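BPT4 GENE 59 helicase assembly protein (Enterobacteria phage T4, PDB 1C1K) loads the replicative helicase onto forked DNA covered by single-stranded DNA-binding protein, serving phage replication, recombination and repair. Local coordinates at residues F58-K61 with L62-Y66. Numbering follows the deposited sequence.
Sequences FFQK and LSEKY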
loop_
_atom_site.group_PDB
_atom_site.type_symbol
_atom_site.label_atom_id
_atom_site.label_comp_id
_atom_site.label_asym_id
_atom_site.label_seq_id
_atom_site.Cartn_x
_atom_site.Cartn_y
_atom_site.Cartn_z
ATOM N N PHE A 58 19.668 13.883 -4.219
ATOM C CA PHE A 58 19.034 12.570 -4.115
ATOM C C PHE A 58 18.213 12.269 -5.359
ATOM O O PHE A 58 18.307 11.188 -5.951
ATOM C CB PHE A 58 18.133 12.517 -2.873
ATOM C CG PHE A 58 17.374 11.215 -2.719
ATOM C CD1 PHE A 58 18.020 10.067 -2.271
ATOM C CD2 PHE A 58 16.011 11.152 -2.993
ATOM C CE1 PHE A 58 17.315 8.866 -2.095
ATOM C CE2 PHE A 58 15.298 9.963 -2.822
ATOM C CZ PHE A 58 15.953 8.818 -2.371
ATOM N N PHE A 59 17.408 13.243 -5.759
ATOM C CA PHE A 59 16.557 13.077 -6.921
ATOM C C PHE A 59 17.395 13.041 -8.193
ATOM O O PHE A 59 17.057 12.341 -9.150
ATOM C CB PHE A 59 15.523 14.198 -6.934
ATOM C CG PHE A 59 14.732 14.273 -5.654
ATOM C CD1 PHE A 59 15.091 15.166 -4.646
ATOM C CD2 PHE A 59 13.686 13.386 -5.419
ATOM C CE1 PHE A 59 14.420 15.165 -3.412
ATOM C CE2 PHE A 59 13.012 13.375 -4.195
ATOM C CZ PHE A 59 13.379 14.265 -3.190
ATOM N N GLN A 60 18.501 13.779 -8.195
ATOM C CA GLN A 60 19.397 13.777 -9.348
ATOM C C GLN A 60 20.000 12.380 -9.526
ATOM O O GLN A 60 19.973 11.813 -10.625
ATOM C CB GLN A 60 20.519 14.802 -9.158
ATOM C CG GLN A 60 21.644 14.693 -10.187
ATOM C CD GLN A 60 21.170 14.918 -11.616
ATOM O OE1 GLN A 60 21.638 14.256 -12.549
ATOM N NE2 GLN A 60 20.249 15.853 -11.794
ATOM N N LYS A 61 20.527 11.804 -8.448
ATOM C CA LYS A 61 21.125 10.475 -8.547
ATOM C C LYS A 61 20.118 9.429 -9.037
ATOM O O LYS A 61 20.430 8.612 -9.907
ATOM C CB LYS A 61 21.708 10.045 -7.197
ATOM C CG LYS A 61 22.988 10.765 -6.807
ATOM C CD LYS A 61 24.069 10.588 -7.861
ATOM C CE LYS A 61 24.695 9.213 -7.791
ATOM N NZ LYS A 61 25.962 9.162 -8.578
ATOM N N LEU A 62 18.905 9.460 -8.496
ATOM C CA LEU A 62 17.897 8.497 -8.919
ATOM C C LEU A 62 17.581 8.656 -10.407
ATOM O O LEU A 62 17.425 7.664 -11.116
ATOM C CB LEU A 62 16.620 8.671 -8.101
ATOM C CG LEU A 62 16.510 7.826 -6.829
ATOM C CD1 LEU A 62 17.712 8.054 -5.941
ATOM C CD2 LEU A 62 15.219 8.196 -6.098
ATOM N N SER A 63 17.507 9.901 -10.873
ATOM C CA SER A 63 17.194 10.183 -12.274
ATOM C C SER A 63 18.218 9.635 -13.260
ATOM O O SER A 63 17.879 9.285 -14.391
ATOM C CB SER A 63 17.060 11.695 -12.495
ATOM O OG SER A 63 18.330 12.294 -12.705
ATOM N N GLU A 64 19.475 9.571 -12.841
ATOM C CA GLU A 64 20.520 9.089 -13.736
ATOM C C GLU A 64 20.428 7.602 -14.011
ATOM O O GLU A 64 20.697 7.153 -15.119
ATOM C CB GLU A 64 21.900 9.399 -13.145
ATOM C CG GLU A 64 22.176 10.881 -12.981
ATOM C CD GLU A 64 23.415 11.177 -12.148
ATOM O OE1 GLU A 64 24.125 10.231 -11.760
ATOM O OE2 GLU A 64 23.672 12.365 -11.883
ATOM N N LYS A 65 20.009 6.849 -13.002
ATOM C CA LYS A 65 19.968 5.399 -13.093
ATOM C C LYS A 65 18.661 4.661 -13.337
ATOM O O LYS A 65 18.651 3.646 -14.035
ATOM C CB LYS A 65 20.611 4.831 -11.824
ATOM C CG LYS A 65 20.560 3.322 -11.706
ATOM C CD LYS A 65 21.338 2.853 -10.490
ATOM C CE LYS A 65 21.229 1.349 -10.312
ATOM N NZ LYS A 65 22.369 0.636 -10.957
ATOM N N TYR A 66 17.564 5.155 -12.775
ATOM C CA TYR A 66 16.291 4.451 -12.878
ATOM C C TYR A 66 15.262 4.952 -13.876
ATOM O O TYR A 66 15.081 6.154 -14.046
ATOM C CB TYR A 66 15.643 4.390 -11.487
ATOM C CG TYR A 66 16.525 3.746 -10.439
ATOM C CD1 TYR A 66 17.307 4.523 -9.580
ATOM C CD2 TYR A 66 16.597 2.358 -10.318
ATOM C CE1 TYR A 66 18.137 3.939 -8.630
ATOM C CE2 TYR A 66 17.427 1.760 -9.367
ATOM C CZ TYR A 66 18.193 2.558 -8.531
ATOM O OH TYR A 66 19.027 1.972 -7.611
#
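The backbone oxygen Gln-60 O is gripped by two donors: the hydroxyl Ser-63 OG at 2.7 Å and the amide Glu-64 N at 3.2 Å. These are the last two turns of the amphipathic alpha-helix 56-65, and the two donors differ in approach. Glu-64 N meets Gln-60 O almost head-on to the carbonyl, as the i to i+4 bond of the helix, whereas the hydroxyl comes in at a C=O...O angle of 128°. Ser-63 can do this because OG sits between its own backbone N and carbonyl carbon (chi1 84°), folded back over the preceding turn. The regular bonds from Leu-62 N to Phe-58 O and from Ser-63 N to Phe-59 O continue the helix. Glu-64 N also makes a weak i to i+3 bond to Lys-61 O, so its hydrogen is shared between two carbonyls, consistent with a slight tightening near the C-terminal end; Tyr-66 is the first residue to leave helical torsions.

On the inward side, Leu-62 CD1 lies over one face of the Phe-58 ring, 4.1 Å from its centroid and 15° off the normal, a CH-pi contact. Leu-62 also packs on Val-19, Leu-71, Phe-75 and Leu-96, joining this helix to helices 16-30, 68-81 and 95-107 of the largely alpha-helical, two-domain fold. Along the exposed side, Lys-61 bends at chi2 and chi3 toward Glu-64, yet the salt bridge is long, with NZ 3.8 Å from OE1.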